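Long-range contacts in amidase, hydantoinase/carbamoylase family (Burkholderia ambifaria, PDB 5TP4), which probably hydrolyses N-carbamoyl-L-amino acids as a dinuclear zinc amidase of the peptidase M20 family: residues A84-I89 with D126-I131; G209-I214 with G354-R359; R222-R227 with I327-R332; A246-A251 with A319-Q324. All blocks are in the same frame, centred on the assembly; numbering follows the deposited sequence. Where two conformers were deposited one is given.

How the contacts relate
Three contacts are strand pairings in one mixed sheet; the fourth joins two helices that follow strands of it. Contact 1 pairs parallel strands in the metal-binding part of the fold, without touching the site: the side chain of Ile89 is about 13 Å from a bound zinc ion and about 10 Å from that of the zinc ligand His198. Gly213 of contact 2 comes equally near His198. Contacts 2 and 3, centres about 35 Å apart, share strand 212-229, which pairs with strand 357-362 near its start and 324-337 farther along. Contact 4 is nested within the loop closed by contact 3, about 18 Å away between centres; both touch the second subunit and lie away from the metal sites.

Contact 1. Residues A84-I89 with D126-I131; sequences AAPVLI and DKPLEI. With EDO (1,2-ethanediol), chain S.
A beta-alpha-beta crossover in the zinc-binding part of this M20-family enzyme places parallel strands 87-91 and 129-133 side by side, with helix 105-121 in the connection between them. The short segments run 24° apart. Three backbone bonds set the register: Val87 N to Pro128 O, Glu130 N to Val87 O and Ile89 N to Glu130 O (2.8 Å), the last almost straight at 172°. Before the strands begin, two proline rings meet, Pro86 CB lying 3.9 Å from Pro128 CG. Glu130 reaches along the same face as Leu88. Leu88 has CG anti to its backbone N (chi1 -173°), which brings CD1 to 3.6 Å from Glu130 CB. Farther out, the carboxylate passes the Pro86 ring, with OE2 3.7 Å from Pro86 CG. The other face carries Val87, Leu129, Ile89 and Ile131; there Leu129 CD2 touches Val87 CB at 4.0 Å, and helices 105-121 and 398-416 cover these side chains. The two carboxylate oxygens of Glu130 have different partners: OE2 makes a salt bridge with Arg76 on strand 73-77, while OE1 accepts a 2.6 Å bond from O2 of the ethanediol, probably a molecule of the crystallisation liquor. The chemistry is therefore two-sided, aliphatic beneath the helices and ionic across to the next strand, where Arg76 would be expected to favour a charged Glu130.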
# COMPACT_ATOMS: atom_id res chain seq x y z
N ALA B 84 -10.05 27.99 -48.05
CA ALA B 84 -9.11 27.06 -47.42
C ALA B 84 -9.48 26.74 -45.97
O ALA B 84 -9.96 27.60 -45.22
CB ALA B 84 -7.69 27.62 -47.46
N ALA B 85 -9.25 25.49 -45.58
CA ALA B 85 -9.38 25.09 -44.19
C ALA B 85 -8.29 25.77 -43.36
O ALA B 85 -7.19 26.04 -43.86
CB ALA B 85 -9.26 23.58 -44.06
N PRO B 86 -8.57 26.03 -42.08
CA PRO B 86 -7.61 26.77 -41.24
C PRO B 86 -6.47 25.89 -40.73
O PRO B 86 -6.58 24.67 -40.60
CB PRO B 86 -8.49 27.26 -40.08
CG PRO B 86 -9.55 26.20 -39.95
CD PRO B 86 -9.83 25.75 -41.37
N VAL B 87 -5.37 26.57 -40.43
CA VAL B 87 -4.33 26.04 -39.57
C VAL B 87 -4.73 26.43 -38.15
O VAL B 87 -4.95 27.62 -37.87
CB VAL B 87 -2.96 26.61 -39.95
CG1 VAL B 87 -1.91 26.17 -38.89
CG2 VAL B 87 -2.61 26.17 -41.35
N LEU B 88 -4.82 25.44 -37.27
CA LEU B 88 -5.39 25.63 -35.94
C LEU B 88 -4.27 25.53 -34.93
O LEU B 88 -3.48 24.59 -34.98
CB LEU B 88 -6.47 24.57 -35.70
CG LEU B 88 -7.41 24.49 -34.51
CD1 LEU B 88 -8.23 25.77 -34.31
CD2 LEU B 88 -8.32 23.30 -34.75
N ILE B 89 -4.19 26.51 -34.03
CA ILE B 89 -3.26 26.52 -32.91
C ILE B 89 -4.10 26.34 -31.66
O ILE B 89 -4.99 27.15 -31.41
CB ILE B 89 -2.50 27.85 -32.82
CG1 ILE B 89 -1.66 28.10 -34.08
CG2 ILE B 89 -1.65 27.92 -31.53
CD1 ILE B 89 -0.96 29.47 -34.04
N ASP B 126 -2.20 32.88 -46.24
CA ASP B 126 -3.03 32.29 -47.30
C ASP B 126 -4.18 31.50 -46.68
O ASP B 126 -5.35 31.87 -46.82
CB ASP B 126 -2.16 31.42 -48.20
CG ASP B 126 -2.92 30.85 -49.36
OD1 ASP B 126 -3.68 31.62 -50.00
OD2 ASP B 126 -2.77 29.64 -49.64
N LYS B 127 -3.85 30.42 -45.98
CA LYS B 127 -4.86 29.71 -45.23
C LYS B 127 -5.22 30.52 -43.99
O LYS B 127 -4.35 31.18 -43.41
CB LYS B 127 -4.37 28.34 -44.81
CG LYS B 127 -3.90 27.50 -45.96
CD LYS B 127 -3.79 26.07 -45.52
CE LYS B 127 -4.05 25.15 -46.70
NZ LYS B 127 -2.86 25.07 -47.57
N PRO B 128 -6.47 30.47 -43.56
CA PRO B 128 -6.83 31.14 -42.30
C PRO B 128 -6.17 30.48 -41.10
O PRO B 128 -5.76 29.32 -41.13
CB PRO B 128 -8.35 30.98 -42.25
CG PRO B 128 -8.61 29.72 -43.08
CD PRO B 128 -7.62 29.79 -44.20
N LEU B 129 -6.04 31.26 -40.02
CA LEU B 129 -5.58 30.77 -38.73
C LEU B 129 -6.74 30.76 -37.75
O LEU B 129 -7.61 31.63 -37.79
CB LEU B 129 -4.46 31.66 -38.14
CG LEU B 129 -3.19 31.88 -38.96
CD1 LEU B 129 -2.08 32.53 -38.08
CD2 LEU B 129 -2.72 30.56 -39.47
N GLU B 130 -6.75 29.77 -36.85
CA GLU B 130 -7.69 29.79 -35.74
C GLU B 130 -6.93 29.40 -34.49
O GLU B 130 -5.99 28.59 -34.55
CB GLU B 130 -8.87 28.84 -35.98
CG GLU B 130 -9.84 29.40 -37.05
CD GLU B 130 -11.06 28.52 -37.27
OE1 GLU B 130 -11.35 27.68 -36.40
OE2 GLU B 130 -11.73 28.67 -38.31
N ILE B 131 -7.30 30.01 -33.38
CA ILE B 131 -6.77 29.62 -32.08
C ILE B 131 -7.93 28.97 -31.33
O ILE B 131 -9.06 29.46 -31.39
CB ILE B 131 -6.24 30.83 -31.28
CG1 ILE B 131 -5.32 31.70 -32.10
CG2 ILE B 131 -5.54 30.37 -30.01
CD1 ILE B 131 -5.21 33.05 -31.41
C1 EDO S . -12.92 23.61 -37.73
O1 EDO S . -13.26 24.19 -39.00
C2 EDO S . -12.16 24.64 -36.92
O2 EDO S . -13.05 25.74 -36.64

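Contact 2. Residues G209-I214 with G354-R359; sequences GTTIGI and GYTNER
Beside the ring of Tyr355, Ile212 CG1 approaches obliquely, 4.1 Å from Tyr355 CD2, while the ring of Phe353 stacks on the tyrosine. A second flat group, the Asn357 amide, is held by ND2 bonding to Tyr355 O at 3.0 Å, with that oxygen only 1° out of the amide plane. This fixes the amide's rotation and turns OD1 toward Ile214 CD1, whose side chain lies alongside and points the same way. The Glu358 carboxylate stands over the other face of the sheet: Thr210 OG1 donates to OE2 at 2.5 Å on the anti lone pair, the two side chains crossing at about a right angle. Asn208 ND2 gives the same oxygen a second donor. At the strand entrance Thr356 OG1, set between its backbone N and carbonyl carbon (chi1 59°), both donates to Gly209 O at 3.0 Å and accepts from Thr211 N at 2.9 Å. A water bridges Thr356 N and Thr211 OG1. Beyond this the parallel ladder runs through Ile212 N to Thr356 O, Glu358 N to Ile212 O, and Ile214 N to Glu358 O. Both segments leave helices through Schellman motifs, at Gly209 and Gly354. Helices 340-353 and 398-416 pack against the Ile212 face, helix 204-208 meets Thr210 and Glu358, and Gly213 bonds to Phe381 of strand 377-382.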
# COMPACT_ATOMS: atom_id res chain seq x y z
N GLY B 209 19.47 21.27 -21.31
CA GLY B 209 19.64 22.58 -21.90
C GLY B 209 19.04 22.68 -23.29
O GLY B 209 19.51 23.48 -24.10
N THR B 210 18.01 21.90 -23.58
CA THR B 210 17.38 21.94 -24.89
C THR B 210 16.21 22.90 -24.84
O THR B 210 15.33 22.75 -23.99
CB THR B 210 16.87 20.56 -25.30
OG1 THR B 210 17.91 19.59 -25.12
CG2 THR B 210 16.44 20.59 -26.73
N THR B 211 16.20 23.87 -25.75
CA THR B 211 15.13 24.86 -25.78
C THR B 211 13.85 24.31 -26.41
O THR B 211 12.75 24.59 -25.92
CB THR B 211 15.59 26.10 -26.53
OG1 THR B 211 16.72 26.65 -25.83
CG2 THR B 211 14.48 27.16 -26.57
N ILE B 212 13.97 23.54 -27.49
CA ILE B 212 12.83 23.12 -28.30
C ILE B 212 12.72 21.60 -28.29
O ILE B 212 13.61 20.90 -28.77
CB ILE B 212 12.94 23.62 -29.75
CG1 ILE B 212 13.11 25.16 -29.78
CG2 ILE B 212 11.68 23.15 -30.58
CD1 ILE B 212 11.88 25.93 -29.18
N GLY B 213 11.59 21.09 -27.78
CA GLY B 213 11.29 19.69 -27.95
C GLY B 213 10.48 19.51 -29.22
O GLY B 213 9.38 20.06 -29.34
N ILE B 214 11.03 18.80 -30.20
CA ILE B 214 10.35 18.46 -31.45
C ILE B 214 9.52 17.22 -31.15
O ILE B 214 10.04 16.11 -31.13
CB ILE B 214 11.34 18.23 -32.59
CG1 ILE B 214 12.18 19.47 -32.86
CG2 ILE B 214 10.59 17.84 -33.89
CD1 ILE B 214 13.52 19.15 -33.52
N GLY B 354 18.61 28.51 -34.85
CA GLY B 354 19.77 28.07 -34.10
C GLY B 354 19.45 27.66 -32.68
O GLY B 354 20.36 27.57 -31.86
N TYR B 355 18.17 27.41 -32.37
CA TYR B 355 17.81 26.97 -31.03
C TYR B 355 18.20 25.51 -30.82
O TYR B 355 18.11 24.70 -31.74
CB TYR B 355 16.32 27.12 -30.80
CG TYR B 355 15.78 28.51 -30.89
CD1 TYR B 355 16.56 29.63 -30.57
CD2 TYR B 355 14.45 28.71 -31.27
CE1 TYR B 355 16.00 30.92 -30.64
CE2 TYR B 355 13.90 29.99 -31.34
CZ TYR B 355 14.68 31.08 -31.04
OH TYR B 355 14.11 32.33 -31.11
N THR B 356 18.70 25.19 -29.61
CA THR B 356 18.96 23.79 -29.31
C THR B 356 17.64 23.02 -29.36
O THR B 356 16.58 23.55 -29.02
CB THR B 356 19.64 23.63 -27.95
OG1 THR B 356 18.82 24.19 -26.92
CG2 THR B 356 20.92 24.40 -27.97
N ASN B 357 17.70 21.79 -29.86
CA ASN B 357 16.47 21.07 -30.16
C ASN B 357 16.72 19.58 -30.07
O ASN B 357 17.83 19.10 -30.35
CB ASN B 357 15.92 21.45 -31.56
CG ASN B 357 16.87 21.08 -32.68
OD1 ASN B 357 16.80 19.98 -33.22
ND2 ASN B 357 17.79 21.99 -33.04
N GLU B 358 15.68 18.83 -29.71
CA GLU B 358 15.78 17.38 -29.78
C GLU B 358 14.40 16.79 -29.99
O GLU B 358 13.38 17.35 -29.56
CB GLU B 358 16.43 16.76 -28.54
CG GLU B 358 15.64 16.83 -27.24
CD GLU B 358 16.48 16.37 -26.02
OE1 GLU B 358 16.54 15.15 -25.77
OE2 GLU B 358 17.08 17.23 -25.34
N ARG B 359 14.37 15.64 -30.66
CA ARG B 359 13.13 14.88 -30.78
C ARG B 359 12.77 14.27 -29.43
O ARG B 359 13.64 13.80 -28.69
CB ARG B 359 13.28 13.79 -31.85
CG ARG B 359 13.32 14.35 -33.25
CD ARG B 359 13.61 13.27 -34.28
NE ARG B 359 12.52 12.32 -34.46
CZ ARG B 359 11.48 12.49 -35.28
NH1 ARG B 359 11.36 13.61 -35.98
NH2 ARG B 359 10.55 11.55 -35.38
O HOH W 1 18.50 27.37 -27.70

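Contact 3. Residues R222-R227 with I327-R332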
# COMPACT_ATOMS: atom_id res chain seq x y z
N ARG B 222 -0.01 0.68 -21.42
CA ARG B 222 -0.80 -0.38 -20.81
C ARG B 222 -0.86 -0.14 -19.31
O ARG B 222 0.15 0.19 -18.69
CB ARG B 222 -0.21 -1.78 -21.07
CG ARG B 222 0.05 -2.02 -22.55
CD ARG B 222 -1.24 -2.22 -23.31
NE ARG B 222 -0.99 -2.58 -24.71
CZ ARG B 222 -0.94 -1.73 -25.73
NH1 ARG B 222 -1.15 -0.43 -25.53
NH2 ARG B 222 -0.69 -2.17 -26.96
N TRP B 223 -2.04 -0.33 -18.74
CA TRP B 223 -2.23 -0.35 -17.30
C TRP B 223 -2.62 -1.76 -16.90
O TRP B 223 -3.53 -2.34 -17.48
CB TRP B 223 -3.33 0.61 -16.87
CG TRP B 223 -2.89 2.02 -16.69
CD1 TRP B 223 -1.66 2.54 -16.97
CD2 TRP B 223 -3.67 3.07 -16.12
NE1 TRP B 223 -1.63 3.89 -16.62
CE2 TRP B 223 -2.86 4.23 -16.10
CE3 TRP B 223 -4.98 3.16 -15.66
CZ2 TRP B 223 -3.32 5.45 -15.61
CZ3 TRP B 223 -5.44 4.38 -15.16
CH2 TRP B 223 -4.61 5.51 -15.15
N LEU B 224 -1.91 -2.31 -15.92
CA LEU B 224 -2.11 -3.67 -15.46
C LEU B 224 -2.43 -3.66 -13.98
O LEU B 224 -1.98 -2.79 -13.23
CB LEU B 224 -0.85 -4.53 -15.71
CG LEU B 224 -0.21 -4.43 -17.11
CD1 LEU B 224 0.99 -5.37 -17.19
CD2 LEU B 224 -1.20 -4.80 -18.14
N ASP B 225 -3.24 -4.62 -13.57
CA ASP B 225 -3.46 -4.94 -12.17
C ASP B 225 -2.81 -6.28 -11.90
O ASP B 225 -3.08 -7.25 -12.62
CB ASP B 225 -4.95 -5.05 -11.83
CG ASP B 225 -5.68 -3.75 -11.99
OD1 ASP B 225 -5.10 -2.69 -11.70
OD2 ASP B 225 -6.86 -3.79 -12.39
N VAL B 226 -1.99 -6.35 -10.86
CA VAL B 226 -1.33 -7.58 -10.47
C VAL B 226 -1.79 -7.95 -9.07
O VAL B 226 -1.82 -7.10 -8.18
CB VAL B 226 0.20 -7.44 -10.52
CG1 VAL B 226 0.83 -8.78 -10.22
CG2 VAL B 226 0.67 -6.94 -11.89
N ARG B 227 -2.10 -9.23 -8.88
CA ARG B 227 -2.43 -9.73 -7.55
C ARG B 227 -1.62 -10.99 -7.29
O ARG B 227 -1.65 -11.94 -8.08
CB ARG B 227 -3.92 -9.99 -7.43
CG ARG B 227 -4.34 -10.37 -6.02
CD ARG B 227 -5.85 -10.21 -5.92
NE ARG B 227 -6.34 -10.34 -4.55
CZ ARG B 227 -7.63 -10.30 -4.23
NH1 ARG B 227 -8.53 -10.12 -5.19
NH2 ARG B 227 -8.01 -10.42 -2.96
N ILE B 327 -2.54 -11.42 -13.56
CA ILE B 327 -2.22 -10.14 -14.18
C ILE B 327 -3.33 -9.80 -15.16
O ILE B 327 -3.58 -10.56 -16.11
CB ILE B 327 -0.86 -10.16 -14.89
CG1 ILE B 327 0.26 -10.40 -13.88
CG2 ILE B 327 -0.66 -8.86 -15.67
CD1 ILE B 327 1.61 -10.65 -14.51
N ASP B 328 -4.00 -8.68 -14.92
CA ASP B 328 -5.11 -8.24 -15.75
C ASP B 328 -4.77 -6.89 -16.35
O ASP B 328 -4.27 -6.00 -15.66
CB ASP B 328 -6.41 -8.14 -14.92
CG ASP B 328 -6.92 -9.49 -14.45
OD1 ASP B 328 -6.96 -10.45 -15.26
OD2 ASP B 328 -7.28 -9.59 -13.27
N THR B 329 -5.05 -6.73 -17.63
CA THR B 329 -4.86 -5.45 -18.30
C THR B 329 -6.17 -4.69 -18.22
O THR B 329 -7.16 -5.11 -18.82
CB THR B 329 -4.44 -5.65 -19.76
OG1 THR B 329 -3.23 -6.40 -19.80
CG2 THR B 329 -4.19 -4.27 -20.44
N CYS B 330 -6.18 -3.56 -17.50
CA CYS B 330 -7.41 -2.82 -17.30
C CYS B 330 -7.53 -1.55 -18.14
O CYS B 330 -8.62 -0.97 -18.18
CB CYS B 330 -7.56 -2.44 -15.83
SG CYS B 330 -6.25 -1.35 -15.31
N TRP B 331 -6.47 -1.12 -18.82
CA TRP B 331 -6.54 -0.01 -19.75
C TRP B 331 -5.46 -0.16 -20.81
O TRP B 331 -4.32 -0.48 -20.48
CB TRP B 331 -6.36 1.33 -19.03
CG TRP B 331 -6.66 2.51 -19.93
CD1 TRP B 331 -7.85 2.80 -20.52
CD2 TRP B 331 -5.75 3.54 -20.33
NE1 TRP B 331 -7.74 3.95 -21.27
CE2 TRP B 331 -6.46 4.43 -21.16
CE3 TRP B 331 -4.40 3.80 -20.06
CZ2 TRP B 331 -5.88 5.56 -21.73
CZ3 TRP B 331 -3.82 4.92 -20.62
CH2 TRP B 331 -4.56 5.79 -21.45
N ARG B 332 -5.82 0.13 -22.06
CA ARG B 332 -4.86 0.18 -23.16
C ARG B 332 -5.09 1.47 -23.94
O ARG B 332 -6.23 1.90 -24.11
CB ARG B 332 -5.02 -1.00 -24.14
CG ARG B 332 -4.99 -2.39 -23.50
CD ARG B 332 -5.33 -3.46 -24.55
NE ARG B 332 -5.23 -4.80 -23.97
CZ ARG B 332 -6.19 -5.38 -23.26
NH1 ARG B 332 -7.34 -4.75 -23.08
NH2 ARG B 332 -6.00 -6.60 -22.75
O HOH W 2 -5.31 -9.08 -10.85
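Trp331 turns an edge toward the face of Trp223 in a T-shaped pair beside a classic beta bulge, where antiparallel strands 212-229 and 324-337 meet. Centroids of the Trp223 five-membered ring and the Trp331 six-membered ring are 5.3 Å apart, the planes inclined at 59°, and Trp331 CE3 lies over the rim of the Trp223 ring. Different first torsions put the rings there: Trp223 has CG beside its backbone N, whereas Trp331 has CG anti to N (chi1 -170°). The bulge places Cys330 and Trp331 both opposite Trp223. Trp223 O accepts from Cys330 N at 2.9 Å and only weakly from Trp331 N. Past the bulge, Asp225 and Asp328 form a hydrogen-bonded pair.

On the face packed against helix 300-321, Leu224 and Thr329 lie side by side, pointing the same way, with the methyl Leu224 CD2 3.1 Å from Thr329 OG1. Val226 and Ile327 do likewise, their CG2 and CG1 respectively 4.0 Å apart. Arg222 crosses Arg332 through aliphatic parts, Arg222 CD 3.8 Å from Arg332 CG, the guanidinium planes 57° apart. Arg222 NH2 forms salt bridges with Asp300 and Asp304, which probably offset the nearness of the two like charges. On the tryptophan face, Asp225 OD1 forms a salt bridge with Arg282 of the second subunit, and Trp223 NE1 donates to Asp294. Cys330 SG sits 3.8 Å from Trp223 CB.

Contact 4. Residues A246-A251 with A319-Q324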
# COMPACT_ATOMS: atom_id res chain seq x y z
N ALA B 246 3.79 -13.63 -0.20
CA ALA B 246 3.38 -12.89 -1.38
C ALA B 246 4.10 -11.55 -1.51
O ALA B 246 4.13 -10.99 -2.62
CB ALA B 246 1.87 -12.67 -1.39
N TYR B 247 4.65 -11.00 -0.41
CA TYR B 247 5.29 -9.70 -0.56
C TYR B 247 6.72 -9.85 -1.04
O TYR B 247 7.15 -9.08 -1.91
CB TYR B 247 5.24 -8.90 0.74
CG TYR B 247 5.85 -7.53 0.51
CD1 TYR B 247 5.14 -6.54 -0.19
CD2 TYR B 247 7.14 -7.25 0.92
CE1 TYR B 247 5.71 -5.29 -0.44
CE2 TYR B 247 7.72 -6.00 0.68
CZ TYR B 247 7.00 -5.04 0.00
OH TYR B 247 7.57 -3.81 -0.22
N PHE B 248 7.47 -10.83 -0.53
CA PHE B 248 8.80 -11.06 -1.10
C PHE B 248 8.67 -11.46 -2.56
O PHE B 248 9.53 -11.09 -3.38
CB PHE B 248 9.58 -12.16 -0.35
CG PHE B 248 10.26 -11.71 0.92
CD1 PHE B 248 10.70 -10.40 1.10
CD2 PHE B 248 10.49 -12.64 1.94
CE1 PHE B 248 11.35 -10.02 2.30
CE2 PHE B 248 11.12 -12.26 3.14
CZ PHE B 248 11.54 -10.95 3.30
N ALA B 249 7.62 -12.20 -2.90
CA ALA B 249 7.39 -12.57 -4.30
C ALA B 249 7.12 -11.33 -5.15
O ALA B 249 7.68 -11.17 -6.25
CB ALA B 249 6.22 -13.55 -4.42
N SER B 250 6.28 -10.43 -4.65
CA SER B 250 5.96 -9.21 -5.37
C SER B 250 7.19 -8.35 -5.56
O SER B 250 7.32 -7.64 -6.56
CB SER B 250 4.89 -8.40 -4.63
OG SER B 250 3.64 -9.07 -4.66
N ALA B 251 8.05 -8.32 -4.54
CA ALA B 251 9.28 -7.55 -4.65
C ALA B 251 10.18 -8.10 -5.74
O ALA B 251 10.74 -7.34 -6.53
CB ALA B 251 10.00 -7.53 -3.30
N ALA B 319 6.21 -19.59 -9.42
CA ALA B 319 6.45 -21.03 -9.31
C ALA B 319 7.62 -21.33 -8.39
O ALA B 319 7.61 -22.31 -7.64
CB ALA B 319 6.69 -21.63 -10.69
N ALA B 320 8.64 -20.47 -8.42
CA ALA B 320 9.81 -20.70 -7.58
C ALA B 320 9.49 -20.48 -6.10
O ALA B 320 10.12 -21.09 -5.24
CB ALA B 320 10.94 -19.78 -8.03
N ARG B 321 8.54 -19.60 -5.80
CA ARG B 321 8.23 -19.21 -4.43
C ARG B 321 6.96 -19.87 -3.90
O ARG B 321 6.60 -19.62 -2.75
CB ARG B 321 8.10 -17.68 -4.35
CG ARG B 321 9.43 -16.97 -4.55
CD ARG B 321 9.27 -15.46 -4.66
NE ARG B 321 10.59 -14.85 -4.68
CZ ARG B 321 11.26 -14.50 -3.58
NH1 ARG B 321 10.72 -14.67 -2.37
NH2 ARG B 321 12.47 -13.98 -3.69
N GLY B 322 6.27 -20.67 -4.71
CA GLY B 322 5.05 -21.31 -4.28
C GLY B 322 3.86 -20.40 -4.08
O GLY B 322 2.98 -20.71 -3.26
N VAL B 323 3.78 -19.29 -4.83
CA VAL B 323 2.65 -18.36 -4.72
C VAL B 323 1.93 -18.37 -6.06
O VAL B 323 2.37 -19.03 -7.00
CB VAL B 323 3.07 -16.93 -4.31
CG1 VAL B 323 3.75 -16.93 -2.93
CG2 VAL B 323 3.97 -16.28 -5.34
N GLN B 324 0.81 -17.66 -6.14
CA GLN B 324 0.04 -17.54 -7.38
C GLN B 324 0.01 -16.08 -7.78
O GLN B 324 0.04 -15.19 -6.92
CB GLN B 324 -1.40 -18.06 -7.22
CG GLN B 324 -1.53 -19.51 -6.71
CD GLN B 324 -1.39 -19.62 -5.18
OE1 GLN B 324 -2.00 -18.85 -4.43
NE2 GLN B 324 -0.57 -20.57 -4.73
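Ala249, on the first turns of helix 246-262, faces the segment in which helix 300-321 gives way to Gly322, a residue of positive phi (70°), and its CA lies 6.7 Å from that of Arg321. Arg321 carries most of the contact. Extended from CG to NE, its side chain lays CD against Ala249, 3.5 Å from CA and 3.6 Å from CB. The guanidinium then passes over the backbone of Phe248, whose carbonyl O stands 3.8 Å above the guanidinium plane, over its centre. At the far end NH1 comes to 3.4 Å from Phe248 CB and approaches the phenyl ring obliquely. The two helices lie on the sheet of the smaller domain, consistent with the dimerisation domain of M20-family enzymes: Arg321 NH1 makes a salt bridge with Glu258 of the second subunit, while NE donates to Gln252 of its own chain. Beyond Gly322, Val323 turns back toward helix 246-262. With CG1 anti to the carbonyl carbon (chi1 -61°), CG2 falls between the backbone N and that carbon and touches Ala249 CB at 3.7 Å, so that Ala249 CB meets both residues. On the helix itself, Ala246 O accepts from Ser250 N and from Ser250 OG.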